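Local coordinates for protein pyrrolidone-carboxylate peptidase (Deinococcus radiodurans R1, PDB 5Z48) that removes an N-terminal pyroglutamyl group from peptides as a cysteine peptidase of family C15, and is here bound to pyroglutamate, at residues A23-E28 against E196-V201; H30-P35 against A200-A205; A123-W128 against P134-N139; A54-L59 against N147-H152. All coordinates share one frame; numbering follows the deposited sequence.

Contact 1: A23-E28 against E196-V201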
loop_
_atom_site.group_PDB
_atom_site.type_symbol
_atom_site.label_atom_id
_atom_site.label_comp_id
_atom_site.label_asym_id
_atom_site.label_seq_id
_atom_site.Cartn_x
_atom_site.Cartn_y
_atom_site.Cartn_z
ATOM N N ALA B 23 7.682 -4.072 23.878
ATOM C CA ALA B 23 8.531 -4.214 25.057
ATOM C C ALA B 23 8.767 -2.876 25.735
ATOM O O ALA B 23 8.755 -2.790 26.978
ATOM C CB ALA B 23 9.867 -4.834 24.674
ATOM N N GLN B 24 9.067 -1.844 24.949
ATOM C CA GLN B 24 9.339 -0.536 25.552
ATOM C C GLN B 24 8.132 -0.018 26.312
ATOM O O GLN B 24 8.276 0.576 27.383
ATOM C CB GLN B 24 9.734 0.460 24.460
ATOM C CG GLN B 24 10.976 0.080 23.698
ATOM C CD GLN B 24 12.212 0.384 24.461
ATOM O OE1 GLN B 24 12.157 1.016 25.537
ATOM N NE2 GLN B 24 13.361 -0.080 23.949
ATOM N N ALA B 25 6.939 -0.156 25.731
ATOM C CA ALA B 25 5.747 0.346 26.405
ATOM C C ALA B 25 5.467 -0.436 27.684
ATOM O O ALA B 25 5.101 0.169 28.702
ATOM C CB ALA B 25 4.559 0.274 25.452
ATOM N N ALA B 26 5.580 -1.770 27.633
ATOM C CA ALA B 26 5.349 -2.546 28.854
ATOM C C ALA B 26 6.335 -2.136 29.933
ATOM O O ALA B 26 5.969 -1.983 31.115
ATOM C CB ALA B 26 5.455 -4.055 28.569
ATOM N N GLN B 27 7.606 -1.934 29.562
ATOM C CA GLN B 27 8.603 -1.555 30.553
ATOM C C GLN B 27 8.270 -0.214 31.196
ATOM O O GLN B 27 8.385 -0.058 32.424
ATOM C CB GLN B 27 9.996 -1.516 29.912
ATOM C CG GLN B 27 11.146 -1.674 30.932
ATOM C CD GLN B 27 11.301 -3.135 31.420
ATOM O OE1 GLN B 27 10.844 -4.066 30.768
ATOM N NE2 GLN B 27 12.051 -3.325 32.506
ATOM N N GLU B 28 7.852 0.774 30.385
ATOM C CA GLU B 28 7.604 2.103 30.925
ATOM C C GLU B 28 6.373 2.144 31.810
ATOM O O GLU B 28 6.333 2.954 32.762
ATOM C CB GLU B 28 7.395 3.115 29.795
ATOM C CG GLU B 28 8.561 3.426 28.912
ATOM C CD GLU B 28 8.183 4.588 27.985
ATOM O OE1 GLU B 28 7.806 5.667 28.525
ATOM O OE2 GLU B 28 8.194 4.415 26.739
ATOM N N GLU B 196 4.345 8.183 21.654
ATOM C CA GLU B 196 2.961 8.048 21.182
ATOM C C GLU B 196 2.438 6.629 21.378
ATOM O O GLU B 196 1.290 6.436 21.787
ATOM C CB GLU B 196 2.918 8.478 19.714
ATOM C CG GLU B 196 1.542 8.230 19.007
ATOM C CD GLU B 196 0.478 9.260 19.336
ATOM O OE1 GLU B 196 0.680 10.094 20.270
ATOM O OE2 GLU B 196 -0.559 9.330 18.606
ATOM N N ILE B 197 3.265 5.623 21.069
ATOM C CA ILE B 197 2.879 4.218 21.259
ATOM C C ILE B 197 2.601 3.939 22.726
ATOM O O ILE B 197 1.563 3.358 23.080
ATOM C CB ILE B 197 3.974 3.293 20.700
ATOM C CG1 ILE B 197 4.073 3.462 19.181
ATOM C CG2 ILE B 197 3.682 1.830 21.053
ATOM C CD1 ILE B 197 5.321 2.775 18.550
ATOM N N THR B 198 3.540 4.310 23.602
ATOM C CA THR B 198 3.325 4.079 25.034
ATOM C C THR B 198 2.048 4.760 25.519
ATOM O O THR B 198 1.297 4.178 26.320
ATOM C CB THR B 198 4.550 4.573 25.824
ATOM O OG1 THR B 198 5.682 3.789 25.441
ATOM C CG2 THR B 198 4.367 4.447 27.347
ATOM N N ARG B 199 1.820 6.000 25.109
ATOM C CA ARG B 199 0.599 6.698 25.495
ATOM C C ARG B 199 -0.638 5.950 25.009
ATOM O O ARG B 199 -1.640 5.868 25.734
ATOM C CB ARG B 199 0.614 8.122 24.947
ATOM C CG ARG B 199 -0.518 8.969 25.541
ATOM C CD ARG B 199 -0.353 10.428 25.168
ATOM N NE ARG B 199 -0.401 10.664 23.714
ATOM C CZ ARG B 199 -1.497 11.073 23.056
ATOM N NH1 ARG B 199 -2.645 11.315 23.699
ATOM N NH2 ARG B 199 -1.452 11.298 21.742
ATOM N N ALA B 200 -0.595 5.379 23.792
ATOM C CA ALA B 200 -1.744 4.614 23.296
ATOM C C ALA B 200 -2.011 3.401 24.168
ATOM O O ALA B 200 -3.168 3.063 24.450
ATOM C CB ALA B 200 -1.507 4.191 21.829
ATOM N N VAL B 201 -0.952 2.708 24.581
ATOM C CA VAL B 201 -1.132 1.540 25.451
ATOM C C VAL B 201 -1.706 1.976 26.797
ATOM O O VAL B 201 -2.611 1.320 27.343
ATOM C CB VAL B 201 0.207 0.787 25.595
ATOM C CG1 VAL B 201 0.090 -0.397 26.554
ATOM C CG2 VAL B 201 0.643 0.295 24.212
#
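Thr198 and Val201 reach Ala25 and Glu28 where two helix segments, 23-28 and 196-201, cross at -60° with their axes 9.0 Å apart. In sequence order, Glu196, on the outer side of its helix, pairs with Arg199 and with Tyr191 of a neighbouring subunit, and the contact itself begins at Thr198. Two residues on from Glu196, Thr198 comes so near the other backbone that its CA is 4.7 Å from Ala25 CA, a spacing that the small alanine permits. With chi1 at -64°, its hydroxyl lies beside its own backbone N and sits against Ala25 CA. From there OG1 donates to Glu28 OE2 at 2.9 Å, meeting the carboxylate from above its plane, 60° out of it. CG2 rests against the same carboxylate, 3.8 Å from Glu28 OE1. Gln194 NE2 also bonds to the hydroxyl. A valine in place of Thr198 would probably leave both Glu28 OE2 and Gln194 NE2 without this partner. Val201 follows a turn later, its CG2 4.1 Å from Ala25 CB. Leu29 covers Thr198 and Val201 from the end of helix 21-29, and on the far side of that helix Ala26 packs on Leu44 of strand 38-45.

Contact 2: H30-P35 against A200-A205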
loop_
_atom_site.group_PDB
_atom_site.type_symbol
_atom_site.label_atom_id
_atom_site.label_comp_id
_atom_site.label_asym_id
_atom_site.label_seq_id
_atom_site.Cartn_x
_atom_site.Cartn_y
_atom_site.Cartn_z
ATOM N N HIS B 30 5.065 -0.404 33.670
ATOM C CA HIS B 30 5.010 -1.282 34.838
ATOM C C HIS B 30 4.803 -0.497 36.134
ATOM O O HIS B 30 5.501 0.484 36.399
ATOM C CB HIS B 30 6.292 -2.114 35.000
ATOM C CG HIS B 30 6.282 -2.943 36.247
ATOM N ND1 HIS B 30 5.369 -3.971 36.428
ATOM C CD2 HIS B 30 7.003 -2.864 37.398
ATOM C CE1 HIS B 30 5.551 -4.502 37.623
ATOM N NE2 HIS B 30 6.545 -3.861 38.228
ATOM N N GLY B 31 3.879 -0.979 36.976
ATOM C CA GLY B 31 3.596 -0.354 38.250
ATOM C C GLY B 31 2.686 0.854 38.205
ATOM O O GLY B 31 2.378 1.415 39.272
ATOM N N LEU B 32 2.236 1.275 37.021
ATOM C CA LEU B 32 1.339 2.421 36.930
ATOM C C LEU B 32 0.102 2.183 37.785
ATOM O O LEU B 32 -0.529 1.119 37.720
ATOM C CB LEU B 32 0.926 2.672 35.474
ATOM C CG LEU B 32 -0.048 3.827 35.223
ATOM C CD1 LEU B 32 0.568 5.182 35.489
ATOM C CD2 LEU B 32 -0.558 3.674 33.762
ATOM N N GLU B 33 -0.217 3.168 38.620
ATOM C CA GLU B 33 -1.441 3.142 39.390
ATOM C C GLU B 33 -2.539 3.780 38.565
ATOM O O GLU B 33 -2.384 4.902 38.075
ATOM C CB GLU B 33 -1.269 3.874 40.717
ATOM C CG GLU B 33 -0.434 3.090 41.722
ATOM C CD GLU B 33 -0.418 3.772 43.078
ATOM O OE1 GLU B 33 0.156 4.882 43.161
ATOM O OE2 GLU B 33 -1.007 3.221 44.039
ATOM N N LEU B 34 -3.646 3.074 38.433
ATOM C CA LEU B 34 -4.815 3.538 37.740
ATOM C C LEU B 34 -5.955 3.743 38.727
ATOM O O LEU B 34 -5.914 3.240 39.857
ATOM C CB LEU B 34 -5.194 2.513 36.658
ATOM C CG LEU B 34 -4.163 2.392 35.569
ATOM C CD1 LEU B 34 -4.498 1.214 34.704
ATOM C CD2 LEU B 34 -4.224 3.677 34.777
ATOM N N PRO B 35 -6.956 4.545 38.373
ATOM C CA PRO B 35 -8.063 4.793 39.301
ATOM C C PRO B 35 -8.788 3.509 39.687
ATOM O O PRO B 35 -8.759 2.498 38.973
ATOM C CB PRO B 35 -8.977 5.755 38.522
ATOM C CG PRO B 35 -8.151 6.343 37.475
ATOM C CD PRO B 35 -6.988 5.426 37.193
ATOM N N ALA B 200 -0.595 5.379 23.792
ATOM C CA ALA B 200 -1.744 4.614 23.296
ATOM C C ALA B 200 -2.011 3.401 24.168
ATOM O O ALA B 200 -3.168 3.063 24.450
ATOM C CB ALA B 200 -1.507 4.191 21.829
ATOM N N VAL B 201 -0.952 2.708 24.581
ATOM C CA VAL B 201 -1.132 1.540 25.451
ATOM C C VAL B 201 -1.706 1.976 26.797
ATOM O O VAL B 201 -2.611 1.320 27.343
ATOM C CB VAL B 201 0.207 0.787 25.595
ATOM C CG1 VAL B 201 0.090 -0.397 26.554
ATOM C CG2 VAL B 201 0.643 0.295 24.212
ATOM N N ARG B 202 -1.202 3.081 27.336
ATOM C CA ARG B 202 -1.675 3.621 28.617
ATOM C C ARG B 202 -3.159 3.976 28.544
ATOM O O ARG B 202 -3.943 3.621 29.434
ATOM C CB ARG B 202 -0.866 4.861 28.990
ATOM C CG ARG B 202 -1.319 5.433 30.349
ATOM C CD ARG B 202 -0.601 6.697 30.748
ATOM N NE ARG B 202 -1.112 7.211 32.027
ATOM C CZ ARG B 202 -0.379 7.882 32.916
ATOM N NH1 ARG B 202 0.909 8.106 32.675
ATOM N NH2 ARG B 202 -0.926 8.322 34.056
ATOM N N VAL B 203 -3.565 4.670 27.479
ATOM C CA VAL B 203 -4.967 5.062 27.320
ATOM C C VAL B 203 -5.869 3.829 27.217
ATOM O O VAL B 203 -6.966 3.797 27.807
ATOM C CB VAL B 203 -5.104 6.020 26.111
ATOM C CG1 VAL B 203 -6.574 6.321 25.745
ATOM C CG2 VAL B 203 -4.426 7.326 26.457
ATOM N N ALA B 204 -5.416 2.794 26.503
ATOM C CA ALA B 204 -6.183 1.551 26.439
ATOM C C ALA B 204 -6.304 0.924 27.810
ATOM O O ALA B 204 -7.393 0.475 28.185
ATOM C CB ALA B 204 -5.554 0.571 25.436
ATOM N N ALA B 205 -5.184 0.871 28.564
ATOM C CA ALA B 205 -5.210 0.294 29.916
ATOM C C ALA B 205 -6.203 1.034 30.808
ATOM O O ALA B 205 -6.989 0.410 31.545
ATOM C CB ALA B 205 -3.817 0.352 30.527
#
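Arg202, on helix 194-211, lies across Leu32, just ahead of strand 33-34, the short arm that pairs antiparallel with strand 38-45 at the margin of the sheet in this alpha/beta/alpha fold. The arginine leaves CB with CG anti to the backbone N (chi1 -179°) and stays extended to NE, which carries its polar end away from the helix. CG is the first atom to touch, 3.9 Å from Leu32 CD2. Farther out, NE passes 4.0 Å from that same methyl. The guanidinium then presents one face to the other branch: Leu32 CD1 stands 3.7 Å above its plane, toward the rim, with CZ and NH2 both 3.8 Å from CD1. The two side chains cross at about a right angle, each leucine methyl meeting a different part of the arginine. No hydrogen bond joins the segments; the charge is answered within the helix by a salt bridge from Arg202 NE to Glu206. An alanine at Leu32 lacks both methyls, and the guanidinium and aliphatic stem of Arg202 would probably lose their cover and be freer to swing. Farther along, Leu34 packs on Val40 and turns CD1 to Ala205, 4.3 Å from its CB and 4.1 Å from its O.

Contact 3: A123-W128 against P134-N139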
loop_
_atom_site.group_PDB
_atom_site.type_symbol
_atom_site.label_atom_id
_atom_site.label_comp_id
_atom_site.label_asym_id
_atom_site.label_seq_id
_atom_site.Cartn_x
_atom_site.Cartn_y
_atom_site.Cartn_z
ATOM N N ALA B 123 -15.177 1.010 23.735
ATOM C CA ALA B 123 -14.764 1.962 24.763
ATOM C C ALA B 123 -13.299 2.342 24.604
ATOM O O ALA B 123 -12.911 3.493 24.842
ATOM C CB ALA B 123 -14.998 1.362 26.139
ATOM N N ILE B 124 -12.455 1.384 24.205
ATOM C CA ILE B 124 -11.052 1.727 23.981
ATOM C C ILE B 124 -10.905 2.651 22.773
ATOM O O ILE B 124 -10.176 3.652 22.836
ATOM C CB ILE B 124 -10.207 0.451 23.814
ATOM C CG1 ILE B 124 -10.214 -0.386 25.109
ATOM C CG2 ILE B 124 -8.749 0.816 23.419
ATOM C CD1 ILE B 124 -9.669 -1.843 24.885
ATOM N N LEU B 125 -11.577 2.327 21.659
ATOM C CA LEU B 125 -11.513 3.213 20.488
ATOM C C LEU B 125 -11.955 4.619 20.835
ATOM O O LEU B 125 -11.351 5.604 20.379
ATOM C CB LEU B 125 -12.385 2.656 19.356
ATOM C CG LEU B 125 -11.882 1.355 18.702
ATOM C CD1 LEU B 125 -12.722 1.055 17.468
ATOM C CD2 LEU B 125 -10.392 1.264 18.369
ATOM N N ALA B 126 -12.987 4.741 21.668
ATOM C CA ALA B 126 -13.492 6.063 22.024
ATOM C C ALA B 126 -12.492 6.801 22.906
ATOM O O ALA B 126 -12.286 8.011 22.763
ATOM C CB ALA B 126 -14.850 5.961 22.729
ATOM N N ALA B 127 -11.849 6.071 23.826
ATOM C CA ALA B 127 -10.839 6.717 24.663
ATOM C C ALA B 127 -9.648 7.184 23.831
ATOM O O ALA B 127 -9.119 8.288 24.042
ATOM C CB ALA B 127 -10.384 5.752 25.767
ATOM N N TRP B 128 -9.232 6.357 22.869
ATOM C CA TRP B 128 -8.166 6.757 21.955
ATOM C C TRP B 128 -8.560 8.009 21.187
ATOM O O TRP B 128 -7.771 8.946 21.075
ATOM C CB TRP B 128 -7.863 5.634 20.953
ATOM C CG TRP B 128 -6.946 4.535 21.441
ATOM C CD1 TRP B 128 -6.111 4.557 22.532
ATOM C CD2 TRP B 128 -6.774 3.257 20.828
ATOM N NE1 TRP B 128 -5.428 3.372 22.630
ATOM C CE2 TRP B 128 -5.805 2.562 21.583
ATOM C CE3 TRP B 128 -7.332 2.643 19.694
ATOM C CZ2 TRP B 128 -5.405 1.250 21.267
ATOM C CZ3 TRP B 128 -6.905 1.356 19.369
ATOM C CH2 TRP B 128 -5.942 0.684 20.137
ATOM N N PRO B 134 -5.468 8.103 16.543
ATOM C CA PRO B 134 -6.134 7.260 15.530
ATOM C C PRO B 134 -5.950 5.782 15.833
ATOM O O PRO B 134 -4.884 5.360 16.279
ATOM C CB PRO B 134 -5.391 7.615 14.235
ATOM C CG PRO B 134 -4.586 8.812 14.483
ATOM C CD PRO B 134 -4.334 8.876 15.999
ATOM N N GLY B 135 -7.009 4.988 15.619
ATOM C CA GLY B 135 -6.888 3.545 15.821
ATOM C C GLY B 135 -8.134 2.820 15.369
ATOM O O GLY B 135 -9.128 3.438 14.971
ATOM N N ASP B 136 -8.076 1.490 15.399
ATOM C CA ASP B 136 -9.214 0.723 14.867
ATOM C C ASP B 136 -9.137 -0.705 15.389
ATOM O O ASP B 136 -8.190 -1.096 16.056
ATOM C CB ASP B 136 -9.249 0.734 13.345
ATOM C CG ASP B 136 -10.685 0.641 12.787
ATOM O OD1 ASP B 136 -11.630 0.270 13.527
ATOM O OD2 ASP B 136 -10.864 0.939 11.587
ATOM N N ILE B 137 -10.181 -1.470 15.094
ATOM C CA ILE B 137 -10.217 -2.917 15.336
ATOM C C ILE B 137 -9.620 -3.624 14.110
ATOM O O ILE B 137 -9.870 -3.232 12.944
ATOM C CB ILE B 137 -11.675 -3.364 15.587
ATOM C CG1 ILE B 137 -12.171 -2.800 16.958
ATOM C CG2 ILE B 137 -11.792 -4.891 15.565
ATOM C CD1 ILE B 137 -13.711 -2.778 17.033
ATOM N N SER B 138 -8.817 -4.657 14.385
ATOM C CA SER B 138 -8.281 -5.573 13.383
ATOM C C SER B 138 -8.977 -6.911 13.533
ATOM O O SER B 138 -9.187 -7.380 14.656
ATOM C CB SER B 138 -6.774 -5.753 13.600
ATOM O OG SER B 138 -6.253 -6.890 12.914
ATOM N N ASN B 139 -9.269 -7.551 12.398
ATOM C CA ASN B 139 -9.972 -8.827 12.436
ATOM C C ASN B 139 -9.072 -10.006 12.101
ATOM O O ASN B 139 -9.557 -11.147 12.026
ATOM C CB ASN B 139 -11.173 -8.744 11.504
ATOM C CG ASN B 139 -12.177 -7.747 12.024
ATOM O OD1 ASN B 139 -12.467 -7.779 13.221
ATOM N ND2 ASN B 139 -12.687 -6.874 11.174
HETATM O O HOH W 1 -10.435 5.033 17.743
#
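Leu125 and Trp128, three residues apart on one side of their helix, both hold CG anti to the carbonyl carbon (chi1 -69° and -82°), which lays their side chains over residues 135-137. The two leucine methyls divide the work. CD2 comes down on the strand backbone, 3.7 Å from Asp136 CA, whereas CD1 meets the side chain of Ile137, 3.9 Å from its CG1, the two side chains crossing at about a right angle. Trp128 brings the six-membered part of its indole to the glycine, with CE3 4.0 Å from Gly135 CA. A CB on Gly135 would lie only 2.6 Å from Trp128 CE3, so the indole occupies the place where a side chain would have to start. Ile124 CG2 covers the centre of one ring face, and Trp128 NE1 is bonded to Ala200 O of helix 194-211. The arrangement is an alpha-beta unit of the sandwich: helix 121-130 turns back through a short loop into strand 135-138, their segment axes at 159°, and the strand joins the sheet parallel to strand 80-90. Farther along this strand, Ser138 OG bonds to Glu83, probably an active-site residue, as in relatives. A water donates to Leu125 O at 2.8 Å and, weakly, to Gly135 O at 3.5 Å. The CB of Asp136 points away from the helix; its OD1 accepts the backbone N-H of Ile137 at 2.8 Å.

Contact 4: A54-L59 against N147-H152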
loop_
_atom_site.group_PDB
_atom_site.type_symbol
_atom_site.label_atom_id
_atom_site.label_comp_id
_atom_site.label_asym_id
_atom_site.label_seq_id
_atom_site.Cartn_x
_atom_site.Cartn_y
_atom_site.Cartn_z
ATOM N N ALA B 54 4.132 -20.866 28.175
ATOM C CA ALA B 54 4.455 -21.274 29.538
ATOM C C ALA B 54 4.580 -20.050 30.434
ATOM O O ALA B 54 4.087 -20.049 31.574
ATOM C CB ALA B 54 5.744 -22.079 29.560
ATOM N N ALA B 55 5.218 -18.996 29.932
ATOM C CA ALA B 55 5.392 -17.792 30.741
ATOM C C ALA B 55 4.058 -17.116 30.995
ATOM O O ALA B 55 3.814 -16.623 32.104
ATOM C CB ALA B 55 6.355 -16.818 30.042
ATOM N N LEU B 56 3.186 -17.094 29.977
ATOM C CA LEU B 56 1.897 -16.417 30.088
ATOM C C LEU B 56 0.975 -17.173 31.041
ATOM O O LEU B 56 0.286 -16.557 31.872
ATOM C CB LEU B 56 1.270 -16.272 28.691
ATOM C CG LEU B 56 -0.039 -15.496 28.629
ATOM C CD1 LEU B 56 0.015 -14.190 29.384
ATOM C CD2 LEU B 56 -0.404 -15.210 27.144
ATOM N N THR B 57 0.992 -18.508 30.970
ATOM C CA THR B 57 0.240 -19.307 31.936
ATOM C C THR B 57 0.689 -19.012 33.355
ATOM O O THR B 57 -0.146 -18.849 34.260
ATOM C CB THR B 57 0.389 -20.793 31.630
ATOM O OG1 THR B 57 -0.370 -21.111 30.455
ATOM C CG2 THR B 57 -0.150 -21.631 32.753
ATOM N N ARG B 58 2.007 -18.942 33.583
ATOM C CA ARG B 58 2.476 -18.628 34.933
ATOM C C ARG B 58 1.987 -17.250 35.387
ATOM O O ARG B 58 1.560 -17.086 36.539
ATOM C CB ARG B 58 4.000 -18.747 34.987
ATOM C CG ARG B 58 4.627 -18.313 36.282
ATOM C CD ARG B 58 6.109 -18.579 36.212
ATOM N NE ARG B 58 6.674 -18.817 37.531
ATOM N N LEU B 59 2.042 -16.253 34.502
ATOM C CA LEU B 59 1.554 -14.920 34.856
ATOM C C LEU B 59 0.056 -14.932 35.176
ATOM O O LEU B 59 -0.388 -14.319 36.162
ATOM C CB LEU B 59 1.849 -13.933 33.713
ATOM C CG LEU B 59 3.302 -13.534 33.513
ATOM C CD1 LEU B 59 3.476 -12.972 32.059
ATOM C CD2 LEU B 59 3.759 -12.525 34.578
ATOM N N ASN B 147 -0.800 -13.758 17.730
ATOM C CA ASN B 147 -2.055 -14.495 17.705
ATOM C C ASN B 147 -2.037 -15.674 18.662
ATOM O O ASN B 147 -3.031 -15.940 19.360
ATOM C CB ASN B 147 -2.300 -15.003 16.294
ATOM C CG ASN B 147 -3.544 -15.880 16.220
ATOM O OD1 ASN B 147 -4.671 -15.344 16.193
ATOM N ND2 ASN B 147 -3.359 -17.189 16.207
ATOM N N PHE B 148 -0.922 -16.416 18.694
ATOM C CA PHE B 148 -0.817 -17.577 19.577
ATOM C C PHE B 148 -1.109 -17.190 21.022
ATOM O O PHE B 148 -1.875 -17.894 21.693
ATOM C CB PHE B 148 0.561 -18.226 19.441
ATOM C CG PHE B 148 0.826 -19.289 20.466
ATOM C CD1 PHE B 148 1.380 -18.953 21.714
ATOM C CD2 PHE B 148 0.457 -20.594 20.203
ATOM C CE1 PHE B 148 1.588 -19.934 22.681
ATOM C CE2 PHE B 148 0.676 -21.592 21.175
ATOM C CZ PHE B 148 1.224 -21.239 22.407
ATOM N N VAL B 149 -0.520 -16.083 21.525
ATOM C CA VAL B 149 -0.708 -15.789 22.952
ATOM C C VAL B 149 -2.112 -15.260 23.216
ATOM O O VAL B 149 -2.664 -15.474 24.315
ATOM C CB VAL B 149 0.379 -14.852 23.526
ATOM C CG1 VAL B 149 1.775 -15.506 23.526
ATOM C CG2 VAL B 149 0.420 -13.465 22.844
ATOM N N LEU B 150 -2.739 -14.633 22.214
ATOM C CA LEU B 150 -4.111 -14.166 22.362
ATOM C C LEU B 150 -5.041 -15.353 22.526
ATOM O O LEU B 150 -5.809 -15.425 23.490
ATOM C CB LEU B 150 -4.511 -13.322 21.143
ATOM C CG LEU B 150 -5.954 -12.836 21.134
ATOM C CD1 LEU B 150 -6.291 -12.012 22.401
ATOM C CD2 LEU B 150 -6.274 -12.058 19.867
ATOM N N TYR B 151 -4.931 -16.334 21.612
ATOM C CA TYR B 151 -5.712 -17.560 21.738
ATOM C C TYR B 151 -5.386 -18.265 23.050
ATOM O O TYR B 151 -6.292 -18.723 23.767
ATOM C CB TYR B 151 -5.444 -18.472 20.529
ATOM C CG TYR B 151 -6.253 -19.741 20.544
ATOM C CD1 TYR B 151 -5.861 -20.850 21.298
ATOM C CD2 TYR B 151 -7.428 -19.849 19.796
ATOM C CE1 TYR B 151 -6.630 -22.011 21.344
ATOM C CE2 TYR B 151 -8.200 -21.011 19.796
ATOM C CZ TYR B 151 -7.807 -22.092 20.583
ATOM O OH TYR B 151 -8.563 -23.246 20.625
ATOM N N HIS B 152 -4.093 -18.407 23.355
ATOM C CA HIS B 152 -3.680 -19.113 24.571
ATOM C C HIS B 152 -4.303 -18.493 25.822
ATOM O O HIS B 152 -4.816 -19.215 26.700
ATOM C CB HIS B 152 -2.159 -19.084 24.655
ATOM C CG HIS B 152 -1.612 -19.747 25.864
ATOM N ND1 HIS B 152 -1.197 -21.065 25.864
ATOM C CD2 HIS B 152 -1.403 -19.282 27.118
ATOM C CE1 HIS B 152 -0.750 -21.378 27.071
ATOM N NE2 HIS B 152 -0.889 -20.321 27.854
#
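His152 and Thr57 join two helices that cover the same face of the sheet in the alpha/beta/alpha sandwich. The segments run in broadly the same direction, 36° apart, with axes separated by 10.5 Å; side chains must therefore bridge the gap, and their torsions decide how. In Leu56, CG lies anti to the backbone N (chi1 -176°), which sends CD2 across to Val149, 3.7 Å from its CB and 3.6 Å from its carbonyl O. This methyl touches backbone and side chain together, the two side chains crossing at about a right angle. Leu56 CD2 also approaches the imidazole, 4.2 Å from His152 CD2. His152 adopts the same kind of first torsion as Leu56, CG anti to the backbone N (chi1 179°); this carries the ring out toward helix 49-63, where its NE2 meets Thr57. Leu56 and Val149 continue inward to Leu7 and Phe11 of strand 5-11. Helix 145-159 carries near its start Cys146, probably the nucleophile as in other members of the family, and Val149 lies one turn beyond it, its side chain about 8 Å from the bound pyroglutamate. The Thr57 side chain crosses the imidazole at about a right angle, and its OG1 meets the ring edge in plane, forming a 2.8 Å hydrogen bond with His152 NE2.

Contacts 1 and 2 share helix 194-211, with centres 9 Å apart, and their first segments follow one another from helix 21-29 into strand 33-34. Contact 3 lies about 16 Å from each, centre to centre, and joins the same layer: helix 121-130 packs against helix 194-211 through Ile124 and Ala204. Contact 4 stands apart, its centre 20 to 23 Å from theirs and without touching them, on the opposite face of the sheet. Along the chain, contacts 1 and 2 tie the N-terminal part to the last helix; contact 4 closes a shorter span within it, and contact 3 the shortest. The four thus pack both helical layers around the sheet whose strands and adjoining helix carry the presumed catalytic residues.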